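Local coordinates for chitooligosaccharide oxidase (Gibberella zeae, PDB 6Y0R), which oxidises the C1 hydroxyl of chitooligosaccharides to the lactone with a bicovalently bound FAD, passing the electrons to molecular oxygen to form hydrogen peroxide, at residues A[54-59]-A[336-341]; A[287-292]-A[303-308]; A[355-360]-A[426-431]; A[471-476]-A[486-491]. All coordinates share one frame; numbering follows the deposited sequence.

Contact 1 joins strand 338-346, outermost in the seven-stranded antiparallel sheet, to the loop between helix 44-50 and strand 63-65; contact 2 sits at the other outermost strand, 305-310, their centres about 37 Å apart. Contact 3 pairs helices 351-367 and 420-433; the first follows strand 338-346, and the nearest atoms of contacts 1 and 3 are about 5 Å apart. Contact 4 holds the C-terminal tail, its centre about 47 Å from that of contact 2, across the middle of the chain. In sequence contact 2 falls within contact 1; contacts 3 and 4 follow. Of the four, contact 1 joins the FAD-binding region to the sheet, on which contacts 2 and 3 pack helices.

Contact 1: A[54-59]-A[336-341]; sequences NLRLPF and HDNFYA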
loop_
_atom_site.group_PDB
_atom_site.type_symbol
_atom_site.label_atom_id
_atom_site.label_comp_id
_atom_site.label_asym_id
_atom_site.label_seq_id
_atom_site.Cartn_x
_atom_site.Cartn_y
_atom_site.Cartn_z
ATOM N N ASN A 54 10.764 1.061 9.189
ATOM C CA ASN A 54 11.957 1.441 8.408
ATOM C C ASN A 54 13.028 2.003 9.359
ATOM O O ASN A 54 12.802 3.054 9.935
ATOM C CB ASN A 54 11.674 2.461 7.300
ATOM C CG ASN A 54 12.815 2.641 6.325
ATOM O OD1 ASN A 54 13.941 2.152 6.555
ATOM N ND2 ASN A 54 12.527 3.269 5.190
ATOM N N LEU A 55 14.122 1.267 9.542
ATOM C CA LEU A 55 15.250 1.671 10.436
ATOM C C LEU A 55 15.919 2.943 9.919
ATOM O O LEU A 55 16.593 3.661 10.716
ATOM C CB LEU A 55 16.222 0.483 10.499
ATOM C CG LEU A 55 15.609 -0.782 11.111
ATOM C CD1 LEU A 55 16.567 -1.972 11.045
ATOM C CD2 LEU A 55 15.182 -0.516 12.540
ATOM N N ARG A 56 15.716 3.295 8.653
ATOM C CA ARG A 56 16.236 4.574 8.121
ATOM C C ARG A 56 15.487 5.780 8.709
ATOM O O ARG A 56 16.054 6.898 8.672
ATOM C CB ARG A 56 16.147 4.589 6.596
ATOM C CG ARG A 56 16.917 5.727 5.949
ATOM C CD ARG A 56 16.862 5.659 4.457
ATOM N NE ARG A 56 15.521 5.949 3.903
ATOM C CZ ARG A 56 15.038 7.158 3.698
ATOM N NH1 ARG A 56 13.835 7.296 3.158
ATOM N NH2 ARG A 56 15.713 8.242 4.072
ATOM N N LEU A 57 14.256 5.612 9.184
ATOM C CA LEU A 57 13.338 6.722 9.566
ATOM C C LEU A 57 12.626 6.435 10.883
ATOM O O LEU A 57 11.385 6.375 11.009
ATOM C CB LEU A 57 12.372 6.963 8.409
ATOM C CG LEU A 57 12.978 7.539 7.141
ATOM C CD1 LEU A 57 11.924 7.618 6.044
ATOM C CD2 LEU A 57 13.541 8.923 7.364
ATOM N N PRO A 58 13.422 6.391 11.983
ATOM C CA PRO A 58 12.839 6.387 13.313
ATOM C C PRO A 58 12.325 7.780 13.700
ATOM O O PRO A 58 12.871 8.806 13.234
ATOM C CB PRO A 58 14.063 6.011 14.194
ATOM C CG PRO A 58 15.185 6.652 13.465
ATOM C CD PRO A 58 14.894 6.408 11.981
ATOM N N PHE A 59 11.272 7.811 14.501
ATOM C CA PHE A 59 10.667 9.055 15.034
ATOM C C PHE A 59 10.243 8.803 16.476
ATOM O O PHE A 59 10.043 7.646 16.884
ATOM C CB PHE A 59 9.518 9.572 14.163
ATOM C CG PHE A 59 9.927 10.044 12.798
ATOM C CD1 PHE A 59 10.704 11.190 12.640
ATOM C CD2 PHE A 59 9.557 9.355 11.637
ATOM C CE1 PHE A 59 11.135 11.601 11.399
ATOM C CE2 PHE A 59 10.001 9.779 10.394
ATOM C CZ PHE A 59 10.767 10.912 10.257
ATOM N N HIS A 336 11.457 -5.406 10.433
ATOM C CA HIS A 336 12.201 -4.184 10.059
ATOM C C HIS A 336 12.883 -4.379 8.713
ATOM O O HIS A 336 13.203 -5.518 8.333
ATOM C CB HIS A 336 13.227 -3.797 11.145
ATOM C CG HIS A 336 12.598 -3.336 12.410
ATOM N ND1 HIS A 336 11.927 -2.117 12.508
ATOM C CD2 HIS A 336 12.499 -3.936 13.619
ATOM C CE1 HIS A 336 11.420 -2.011 13.726
ATOM N NE2 HIS A 336 11.771 -3.116 14.425
ATOM N N ASP A 337 13.124 -3.266 8.048
ATOM C CA ASP A 337 14.104 -3.167 6.967
ATOM C C ASP A 337 14.747 -1.805 7.083
ATOM O O ASP A 337 14.262 -0.973 7.824
ATOM C CB ASP A 337 13.438 -3.480 5.613
ATOM C CG ASP A 337 14.442 -3.778 4.503
ATOM O OD1 ASP A 337 15.670 -3.909 4.808
ATOM O OD2 ASP A 337 14.021 -3.863 3.326
ATOM N N ASN A 338 15.818 -1.595 6.336
ATOM C CA ASN A 338 16.593 -0.326 6.320
ATOM C C ASN A 338 16.734 0.097 4.863
ATOM O O ASN A 338 17.543 -0.470 4.156
ATOM C CB ASN A 338 17.954 -0.523 7.003
ATOM C CG ASN A 338 18.697 0.762 7.255
ATOM O OD1 ASN A 338 18.262 1.851 6.895
ATOM N ND2 ASN A 338 19.884 0.637 7.844
ATOM N N PHE A 339 15.842 0.955 4.381
ATOM C CA PHE A 339 15.667 1.121 2.918
ATOM C C PHE A 339 15.132 2.486 2.524
ATOM O O PHE A 339 14.701 3.297 3.343
ATOM C CB PHE A 339 14.744 0.013 2.428
ATOM C CG PHE A 339 13.323 0.186 2.877
ATOM C CD1 PHE A 339 12.925 -0.179 4.146
ATOM C CD2 PHE A 339 12.362 0.682 2.003
ATOM C CE1 PHE A 339 11.606 -0.088 4.566
ATOM C CE2 PHE A 339 11.027 0.750 2.416
ATOM C CZ PHE A 339 10.662 0.411 3.700
ATOM N N TYR A 340 15.239 2.735 1.236
ATOM C CA TYR A 340 14.606 3.854 0.531
ATOM C C TYR A 340 13.833 3.265 -0.657
ATOM O O TYR A 340 14.216 2.255 -1.212
ATOM C CB TYR A 340 15.655 4.848 0.058
ATOM C CG TYR A 340 15.110 5.931 -0.823
ATOM C CD1 TYR A 340 14.113 6.794 -0.383
ATOM C CD2 TYR A 340 15.529 6.054 -2.139
ATOM C CE1 TYR A 340 13.582 7.764 -1.204
ATOM C CE2 TYR A 340 15.035 7.043 -2.962
ATOM C CZ TYR A 340 14.024 7.879 -2.514
ATOM O OH TYR A 340 13.543 8.843 -3.349
ATOM N N ALA A 341 12.676 3.841 -0.936
ATOM C CA ALA A 341 11.802 3.375 -2.026
ATOM C C ALA A 341 11.195 4.559 -2.727
ATOM O O ALA A 341 11.137 5.691 -2.207
ATOM C CB ALA A 341 10.729 2.470 -1.469
#
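His336 meets Leu55 first: the leucine's CD2 lies 3.6 Å from ring atom ND1 of His336, the two side chains crossing at about a right angle, while that nitrogen bonds to the carbonyl of Tyr53. At Asp337 the backbones bridge, Leu55 N giving a bond of 2.8 Å to Asp337 O. Asn338 sets its CB against that of Leu55, and its amide nitrogen bonds to Ala412 O.

Phe339 carries most of the polar work. Its N donates to Asn54 OD1 (3.1 Å), and its O accepts from Asn54 ND2 (2.9 Å), so the asparagine side chain grips the backbone of this one residue with both amide ends. With CG anti to the backbone N (chi1 -168°), that amide also lies nearly flat on the Phe339 ring, planes 9° apart and ND2 over the ring centre. OD1 further closes an Asx turn with Arg56 N, which arrives from the opposite face to Phe339 N. Arg56 NE is a second donor to Phe339 O at 2.8 Å, the oxygen lying in the guanidinium plane and the two donors coming from opposite faces of the carbonyl. Beyond it, NH1 approaches the edge of Tyr340 at CD1, the two planes nearly perpendicular.

The Phe339 ring, about 6 Å from the FAD, stacks on Tyr408 of strand 403-411, which pairs with strand 338-346; helix 420-433 meets Arg56 and Tyr340 through Phe422 and Ile425.

Contact 2: A[287-292]-A[303-308]; sequences ASLRKA and VQVTAT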
loop_
_atom_site.group_PDB
_atom_site.type_symbol
_atom_site.label_atom_id
_atom_site.label_comp_id
_atom_site.label_asym_id
_atom_site.label_seq_id
_atom_site.Cartn_x
_atom_site.Cartn_y
_atom_site.Cartn_z
ATOM N N ALA A 287 -3.692 -25.811 -16.082
ATOM C CA ALA A 287 -3.847 -26.010 -17.540
ATOM C C ALA A 287 -4.370 -24.734 -18.195
ATOM O O ALA A 287 -3.839 -24.350 -19.261
ATOM C CB ALA A 287 -4.740 -27.207 -17.799
ATOM N N SER A 288 -5.348 -24.077 -17.564
ATOM C CA SER A 288 -6.000 -22.843 -18.066
ATOM C C SER A 288 -4.970 -21.703 -18.055
ATOM O O SER A 288 -4.942 -20.926 -19.022
ATOM C CB SER A 288 -7.216 -22.479 -17.252
ATOM O OG SER A 288 -8.251 -23.436 -17.429
ATOM N N LEU A 289 -4.163 -21.631 -16.997
ATOM C CA LEU A 289 -3.093 -20.588 -16.898
ATOM C C LEU A 289 -2.100 -20.777 -18.049
ATOM O O LEU A 289 -1.721 -19.788 -18.728
ATOM C CB LEU A 289 -2.423 -20.685 -15.527
ATOM C CG LEU A 289 -1.288 -19.704 -15.240
ATOM C CD1 LEU A 289 0.044 -20.267 -15.653
ATOM C CD2 LEU A 289 -1.549 -18.339 -15.862
ATOM N N ARG A 290 -1.643 -22.009 -18.279
ATOM C CA ARG A 290 -0.669 -22.274 -19.355
ATOM C C ARG A 290 -1.270 -21.885 -20.702
ATOM O O ARG A 290 -0.540 -21.271 -21.499
ATOM C CB ARG A 290 -0.209 -23.736 -19.257
ATOM C CG ARG A 290 0.704 -23.982 -18.060
ATOM C CD ARG A 290 1.314 -25.362 -18.055
ATOM N NE ARG A 290 2.121 -25.579 -16.884
ATOM C CZ ARG A 290 3.382 -25.203 -16.750
ATOM N NH1 ARG A 290 4.002 -24.589 -17.735
ATOM N NH2 ARG A 290 4.029 -25.483 -15.635
ATOM N N LYS A 291 -2.544 -22.185 -20.951
ATOM C CA LYS A 291 -3.180 -21.770 -22.237
ATOM C C LYS A 291 -3.250 -20.245 -22.337
ATOM O O LYS A 291 -2.872 -19.680 -23.385
ATOM C CB LYS A 291 -4.555 -22.409 -22.388
ATOM C CG LYS A 291 -4.495 -23.911 -22.616
ATOM C CD LYS A 291 -5.840 -24.624 -22.565
ATOM C CE LYS A 291 -5.673 -26.100 -22.236
ATOM N NZ LYS A 291 -6.581 -26.947 -23.039
ATOM N N ALA A 292 -3.588 -19.576 -21.242
ATOM C CA ALA A 292 -3.740 -18.098 -21.209
ATOM C C ALA A 292 -2.400 -17.401 -21.440
ATOM O O ALA A 292 -2.403 -16.287 -22.040
ATOM C CB ALA A 292 -4.327 -17.663 -19.895
ATOM N N VAL A 303 11.502 -19.598 -23.079
ATOM C CA VAL A 303 11.147 -19.508 -21.637
ATOM C C VAL A 303 10.236 -20.690 -21.295
ATOM O O VAL A 303 9.394 -21.093 -22.162
ATOM C CB VAL A 303 10.497 -18.152 -21.322
ATOM C CG1 VAL A 303 11.390 -17.009 -21.737
ATOM C CG2 VAL A 303 9.115 -18.011 -21.949
ATOM N N GLN A 304 10.285 -21.108 -20.035
ATOM C CA GLN A 304 9.370 -22.097 -19.404
ATOM C C GLN A 304 8.582 -21.391 -18.285
ATOM O O GLN A 304 9.172 -20.614 -17.516
ATOM C CB GLN A 304 10.153 -23.269 -18.799
ATOM C CG GLN A 304 9.314 -24.509 -18.464
ATOM C CD GLN A 304 9.587 -25.236 -17.152
ATOM O OE1 GLN A 304 10.620 -25.082 -16.485
ATOM N NE2 GLN A 304 8.628 -26.062 -16.758
ATOM N N VAL A 305 7.294 -21.653 -18.259
ATOM C CA VAL A 305 6.411 -21.217 -17.153
ATOM C C VAL A 305 6.489 -22.292 -16.074
ATOM O O VAL A 305 6.253 -23.470 -16.409
ATOM C CB VAL A 305 4.981 -21.055 -17.661
ATOM C CG1 VAL A 305 3.991 -20.754 -16.556
ATOM C CG2 VAL A 305 4.928 -19.984 -18.745
ATOM N N THR A 306 6.751 -21.889 -14.845
ATOM C CA THR A 306 6.536 -22.750 -13.658
ATOM C C THR A 306 5.235 -22.293 -13.007
ATOM O O THR A 306 4.952 -21.099 -12.993
ATOM C CB THR A 306 7.712 -22.736 -12.688
ATOM O OG1 THR A 306 7.868 -21.425 -12.153
ATOM C CG2 THR A 306 9.010 -23.196 -13.332
ATOM N N ALA A 307 4.432 -23.209 -12.496
ATOM C CA ALA A 307 3.087 -22.865 -11.990
ATOM C C ALA A 307 2.583 -23.943 -11.046
ATOM O O ALA A 307 2.856 -25.179 -11.252
ATOM C CB ALA A 307 2.127 -22.661 -13.124
ATOM N N THR A 308 1.850 -23.502 -10.053
ATOM C CA THR A 308 1.267 -24.406 -9.046
ATOM C C THR A 308 -0.128 -23.919 -8.710
ATOM O O THR A 308 -0.282 -22.739 -8.376
ATOM C CB THR A 308 2.130 -24.492 -7.791
ATOM O OG1 THR A 308 3.458 -24.900 -8.127
ATOM C CG2 THR A 308 1.524 -25.459 -6.802
#
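A helix packs here against the edge strand of the seven-stranded antiparallel sheet, with a small apolar core and one arginine reaching over to the strand backbone. Helix segment 287-292 and strand segment 305-308 run nearly antiparallel, their axes 9.4 Å apart at an angle of 152°, as expected where a chain leaves a helix and returns along the adjoining strand.

The apolar part rests on Leu289. Its branch CD1 comes 4.1 Å from Val305 CG1 and equally near to Ala307 CB, touching the two strand residues whose side chains face the helix. CG of Leu289 stands anti to the backbone N (chi1 179°), which carries the isobutyl end from the helix toward the strand.

Arg290 supplies the polar part. Its chain is extended from CG to NE and slides past Val305 in the opposite direction, bringing the guanidinium to the strand's carbonyl. NH1 donates to Val305 O at 2.8 Å, the nitrogen lying above the carbonyl plane, and NH2 adds a weak bond of 3.1 Å to the same oxygen. One carbonyl is thus held by both terminal nitrogens, and CB of Val305 lies 3.7 Å from NH1. NH2 also makes a salt bridge to Glu286, one turn back on the same helix, which should limit the swing of the guanidinium.

Beside the strand runs 233-239, to which Thr306 and Thr308 are bonded through their backbones at Asp237 and Tyr235, while Leu289 reaches Phe236 on that strand and Tyr282 on strand 275-283.

Contact 3: A[355-360]-A[426-431]; sequences KSFVNF and KGLRQS
Apolar packing dominates where Phe360 lies against Gly427 and Leu428, between two helices that run nearly antiparallel, their segment axes 8.8 Å apart at 158°. One face of the Phe360 ring rests on the peptide joining those residues: CZ is 3.5 Å from Gly427 C, with Leu428 N equally near, and both sit 3.4 Å above the ring plane toward its rim. CG of Phe360 is anti to the backbone N (chi1 -175°), which throws the ring across to the other helix. Gly427 has no side chain, and the ring settles directly on the main chain, CE2 of Phe360 3.7 Å from Gly427 CA. Leu428 crosses the ring at about a right angle, its CG 3.7 Å from Phe360 CE1, and its CD2 also touches Phe357 CE1.

Polar atoms enter through Ser431. Its OG is bonded to Leu428 O within its own helix at 2.6 Å, and Ser431 OG lies in the plane of the Phe357 ring, 3.4 Å from Phe357 CD1 at its edge. Ser356 presents CB, rather than its hydroxyl, to Ser431 O.

No hydrogen bond crosses between the segments, so van der Waals contact, much of it ring on peptide, joins the helices here. Phe357 and Leu428 carry the apolar layer on to Leu374 of strand 371-378, and the Ser431 hydroxyl meets the aromatic edge with its hydrogen already spent inside the helix.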
loop_
_atom_site.group_PDB
_atom_site.type_symbol
_atom_site.label_atom_id
_atom_site.label_comp_id
_atom_site.label_asym_id
_atom_site.label_seq_id
_atom_site.Cartn_x
_atom_site.Cartn_y
_atom_site.Cartn_z
ATOM N N LYS A 355 13.477 1.269 -23.978
ATOM C CA LYS A 355 14.931 1.292 -24.303
ATOM C C LYS A 355 15.705 2.224 -23.361
ATOM O O LYS A 355 16.746 1.796 -22.869
ATOM C CB LYS A 355 15.177 1.697 -25.761
ATOM C CG LYS A 355 14.917 0.580 -26.744
ATOM C CD LYS A 355 15.286 0.946 -28.187
ATOM C CE LYS A 355 14.864 -0.155 -29.139
ATOM N NZ LYS A 355 14.793 0.303 -30.547
ATOM N N SER A 356 15.173 3.408 -23.033
ATOM C CA SER A 356 15.825 4.359 -22.091
ATOM C C SER A 356 15.974 3.700 -20.732
ATOM O O SER A 356 17.027 3.758 -20.113
ATOM C CB SER A 356 15.063 5.642 -21.940
ATOM O OG SER A 356 14.918 6.249 -23.207
ATOM N N PHE A 357 14.879 3.095 -20.257
ATOM C CA PHE A 357 14.843 2.372 -18.974
ATOM C C PHE A 357 15.892 1.262 -18.947
ATOM O O PHE A 357 16.691 1.156 -18.014
ATOM C CB PHE A 357 13.414 1.871 -18.769
ATOM C CG PHE A 357 13.228 0.988 -17.580
ATOM C CD1 PHE A 357 13.467 1.450 -16.308
ATOM C CD2 PHE A 357 12.721 -0.292 -17.729
ATOM C CE1 PHE A 357 13.283 0.625 -15.208
ATOM C CE2 PHE A 357 12.530 -1.110 -16.631
ATOM C CZ PHE A 357 12.824 -0.649 -15.371
ATOM N N VAL A 358 15.866 0.368 -19.940
ATOM C CA VAL A 358 16.792 -0.793 -20.007
ATOM C C VAL A 358 18.248 -0.270 -20.105
ATOM O O VAL A 358 19.119 -0.856 -19.474
ATOM C CB VAL A 358 16.414 -1.693 -21.193
ATOM C CG1 VAL A 358 17.522 -2.678 -21.476
ATOM C CG2 VAL A 358 15.077 -2.406 -20.977
ATOM N N ASN A 359 18.480 0.798 -20.875
ATOM C CA ASN A 359 19.823 1.456 -20.968
ATOM C C ASN A 359 20.317 1.856 -19.568
ATOM O O ASN A 359 21.474 1.533 -19.219
ATOM C CB ASN A 359 19.770 2.611 -21.972
ATOM C CG ASN A 359 19.671 2.121 -23.409
ATOM O OD1 ASN A 359 19.700 0.906 -23.676
ATOM N ND2 ASN A 359 19.573 3.054 -24.343
ATOM N N PHE A 360 19.469 2.470 -18.737
ATOM C CA PHE A 360 19.824 2.862 -17.355
ATOM C C PHE A 360 20.096 1.598 -16.539
ATOM O O PHE A 360 21.111 1.496 -15.829
ATOM C CB PHE A 360 18.735 3.727 -16.716
ATOM C CG PHE A 360 19.121 4.241 -15.356
ATOM C CD1 PHE A 360 19.051 3.417 -14.236
ATOM C CD2 PHE A 360 19.641 5.519 -15.206
ATOM C CE1 PHE A 360 19.448 3.875 -12.987
ATOM C CE2 PHE A 360 20.015 5.979 -13.955
ATOM C CZ PHE A 360 19.946 5.150 -12.864
ATOM N N LYS A 426 16.178 7.724 -7.945
ATOM C CA LYS A 426 15.675 8.829 -8.781
ATOM C C LYS A 426 16.015 8.564 -10.251
ATOM O O LYS A 426 15.189 8.801 -11.129
ATOM C CB LYS A 426 16.268 10.159 -8.326
ATOM C CG LYS A 426 15.718 11.358 -9.075
ATOM C CD LYS A 426 16.140 12.690 -8.485
ATOM C CE LYS A 426 17.644 12.840 -8.430
ATOM N NZ LYS A 426 18.187 13.606 -9.579
ATOM N N GLY A 427 17.232 8.104 -10.521
ATOM C CA GLY A 427 17.671 7.892 -11.912
ATOM C C GLY A 427 16.885 6.745 -12.544
ATOM O O GLY A 427 16.459 6.909 -13.705
ATOM N N LEU A 428 16.667 5.667 -11.801
ATOM C CA LEU A 428 15.847 4.507 -12.271
ATOM C C LEU A 428 14.461 5.012 -12.667
ATOM O O LEU A 428 13.947 4.707 -13.776
ATOM C CB LEU A 428 15.730 3.476 -11.150
ATOM C CG LEU A 428 16.616 2.246 -11.191
ATOM C CD1 LEU A 428 16.303 1.424 -9.943
ATOM C CD2 LEU A 428 16.389 1.433 -12.475
ATOM N N ARG A 429 13.824 5.770 -11.778
ATOM C CA ARG A 429 12.457 6.249 -12.043
ATOM C C ARG A 429 12.456 7.236 -13.215
ATOM O O ARG A 429 11.610 7.147 -14.109
ATOM C CB ARG A 429 11.894 6.896 -10.778
ATOM C CG ARG A 429 10.491 7.422 -10.997
ATOM C CD ARG A 429 9.905 7.993 -9.733
ATOM N NE ARG A 429 10.332 9.372 -9.610
ATOM C CZ ARG A 429 11.293 9.806 -8.860
ATOM N NH1 ARG A 429 11.571 11.112 -8.822
ATOM N NH2 ARG A 429 11.968 8.933 -8.117
ATOM N N GLN A 430 13.371 8.205 -13.193
ATOM C CA GLN A 430 13.373 9.286 -14.202
ATOM C C GLN A 430 13.781 8.755 -15.580
ATOM O O GLN A 430 13.382 9.421 -16.540
ATOM C CB GLN A 430 14.279 10.442 -13.759
ATOM C CG GLN A 430 13.639 11.285 -12.676
ATOM C CD GLN A 430 14.486 12.482 -12.310
ATOM O OE1 GLN A 430 15.691 12.480 -12.531
ATOM N NE2 GLN A 430 13.839 13.493 -11.741
ATOM N N SER A 431 14.461 7.605 -15.669
ATOM C CA SER A 431 14.754 6.953 -16.979
ATOM C C SER A 431 13.444 6.729 -17.725
ATOM O O SER A 431 13.476 6.666 -18.969
ATOM C CB SER A 431 15.536 5.683 -16.856
ATOM O OG SER A 431 14.744 4.631 -16.295
#

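Contact 4: A[471-476]-A[486-491]; sequences AVKAKY and QSIKPK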
loop_
_atom_site.group_PDB
_atom_site.type_symbol
_atom_site.label_atom_id
_atom_site.label_comp_id
_atom_site.label_asym_id
_atom_site.label_seq_id
_atom_site.Cartn_x
_atom_site.Cartn_y
_atom_site.Cartn_z
ATOM N N ALA A 471 -11.121 20.389 -0.047
ATOM C CA ALA A 471 -12.466 20.797 0.414
ATOM C C ALA A 471 -12.972 19.816 1.482
ATOM O O ALA A 471 -13.535 20.243 2.524
ATOM C CB ALA A 471 -13.379 20.911 -0.762
ATOM N N VAL A 472 -12.748 18.506 1.269
ATOM C CA VAL A 472 -13.113 17.515 2.304
ATOM C C VAL A 472 -12.320 17.798 3.568
ATOM O O VAL A 472 -12.850 17.699 4.672
ATOM C CB VAL A 472 -12.959 16.081 1.753
ATOM C CG1 VAL A 472 -13.340 15.059 2.796
ATOM C CG2 VAL A 472 -13.818 15.902 0.508
ATOM N N LYS A 473 -11.039 18.104 3.427
ATOM C CA LYS A 473 -10.143 18.360 4.555
ATOM C C LYS A 473 -10.638 19.583 5.335
ATOM O O LYS A 473 -10.646 19.531 6.549
ATOM C CB LYS A 473 -8.733 18.531 3.995
ATOM C CG LYS A 473 -7.650 18.776 5.017
ATOM C CD LYS A 473 -7.125 17.504 5.636
ATOM C CE LYS A 473 -6.224 17.790 6.791
ATOM N NZ LYS A 473 -5.698 16.550 7.366
ATOM N N ALA A 474 -11.015 20.651 4.643
ATOM C CA ALA A 474 -11.527 21.880 5.288
ATOM C C ALA A 474 -12.784 21.543 6.108
ATOM O O ALA A 474 -12.965 22.129 7.176
ATOM C CB ALA A 474 -11.791 22.923 4.225
ATOM N N LYS A 475 -13.603 20.588 5.658
ATOM C CA LYS A 475 -14.865 20.209 6.346
ATOM C C LYS A 475 -14.575 19.340 7.572
ATOM O O LYS A 475 -15.182 19.551 8.623
ATOM C CB LYS A 475 -15.763 19.420 5.408
ATOM C CG LYS A 475 -17.112 19.051 5.997
ATOM C CD LYS A 475 -18.021 18.450 5.036
ATOM C CE LYS A 475 -19.260 17.956 5.754
ATOM N NZ LYS A 475 -20.090 17.185 4.826
ATOM N N TYR A 476 -13.712 18.331 7.460
ATOM C CA TYR A 476 -13.522 17.319 8.536
ATOM C C TYR A 476 -12.286 17.578 9.384
ATOM O O TYR A 476 -12.294 17.205 10.546
ATOM C CB TYR A 476 -13.531 15.914 7.913
ATOM C CG TYR A 476 -14.878 15.531 7.361
ATOM C CD1 TYR A 476 -15.912 15.198 8.222
ATOM C CD2 TYR A 476 -15.159 15.526 6.007
ATOM C CE1 TYR A 476 -17.156 14.845 7.743
ATOM C CE2 TYR A 476 -16.392 15.131 5.507
ATOM C CZ TYR A 476 -17.416 14.844 6.392
ATOM O OH TYR A 476 -18.668 14.485 5.975
ATOM N N GLN A 486 3.533 15.264 3.590
ATOM C CA GLN A 486 3.038 15.042 2.210
ATOM C C GLN A 486 1.512 15.007 2.175
ATOM O O GLN A 486 1.005 14.672 1.155
ATOM C CB GLN A 486 3.620 13.763 1.601
ATOM C CG GLN A 486 5.143 13.815 1.563
ATOM C CD GLN A 486 5.786 12.656 0.832
ATOM O OE1 GLN A 486 5.288 11.533 0.893
ATOM N NE2 GLN A 486 6.981 12.896 0.300
ATOM N N SER A 487 0.861 15.501 3.208
ATOM C CA SER A 487 -0.594 15.340 3.409
ATOM C C SER A 487 -1.332 16.548 2.826
ATOM O O SER A 487 -0.705 17.503 2.332
ATOM C CB SER A 487 -0.918 15.096 4.850
ATOM O OG SER A 487 -0.738 16.252 5.650
ATOM N N ILE A 488 -2.647 16.447 2.803
ATOM C CA ILE A 488 -3.571 17.408 2.146
ATOM C C ILE A 488 -3.774 18.610 3.058
ATOM O O ILE A 488 -4.166 18.421 4.196
ATOM C CB ILE A 488 -4.909 16.711 1.823
ATOM C CG1 ILE A 488 -4.706 15.656 0.726
ATOM C CG2 ILE A 488 -5.983 17.740 1.458
ATOM C CD1 ILE A 488 -4.488 16.186 -0.661
ATOM N N LYS A 489 -3.694 19.717 2.588
ATOM C CA LYS A 489 -3.885 20.944 3.407
ATOM C C LYS A 489 -5.319 21.436 3.246
ATOM O O LYS A 489 -5.892 21.404 2.158
ATOM C CB LYS A 489 -2.853 22.020 3.044
ATOM C CG LYS A 489 -1.412 21.661 3.412
ATOM C CD LYS A 489 -0.429 22.750 3.008
ATOM C CE LYS A 489 1.002 22.463 3.367
ATOM N NZ LYS A 489 1.898 23.556 2.921
ATOM N N PRO A 490 -6.023 21.897 4.228
ATOM C CA PRO A 490 -7.425 22.314 4.149
ATOM C C PRO A 490 -7.620 23.581 3.293
ATOM O O PRO A 490 -6.869 24.542 3.451
ATOM C CB PRO A 490 -7.858 22.534 5.607
ATOM C CG PRO A 490 -6.582 22.631 6.398
ATOM C CD PRO A 490 -5.493 21.969 5.592
ATOM N N LYS A 491 -8.552 23.527 2.348
ATOM C CA LYS A 491 -8.890 24.671 1.467
ATOM C C LYS A 491 -10.331 24.486 0.976
ATOM O O LYS A 491 -10.553 23.594 0.140
ATOM C CB LYS A 491 -7.855 24.727 0.345
ATOM C CG LYS A 491 -7.574 26.096 -0.256
ATOM C CD LYS A 491 -6.322 26.077 -1.134
ATOM C CE LYS A 491 -6.589 26.439 -2.581
ATOM N NZ LYS A 491 -7.342 27.711 -2.707
HETATM O O HOH W 1 -3.108 17.004 6.278
#
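In the berberine-like C-terminal region, the closing tail of the chain folds back along helix 466-476, and Lys473 and Ala474 of that helix receive it. Lys473 does most of the touching. Its chain bends at chi2 (84°), and the bend lays the methylenes along the tail: CG is 3.6 Å from Pro490 N, CE comes 3.4 Å from Ile488 O, and CB meets the CG2 branch of Ile488. The amine at the end bonds to Asn215 O and forms a salt bridge to Asp477, so the buried amine has a carboxylate partner, which probably balances its charge.

Pro490 packs on the next residue, its CB 3.7 Å from Ala474 CA, while the Ala474 methyl faces Lys491 N. Farther along, Lys491 bonds through its backbone to Glu470, which keeps the tail close to the helix. Ile488 turns its other branch from Lys473 toward helix 454-462, where it touches Thr458 and Trp462.

No direct hydrogen bond joins the two segments, and a water fills that role. It accepts from Lys473 NZ at 2.8 Å and lies 2.7 Å from Ile488 O and 2.6 Å from Ser487 OG.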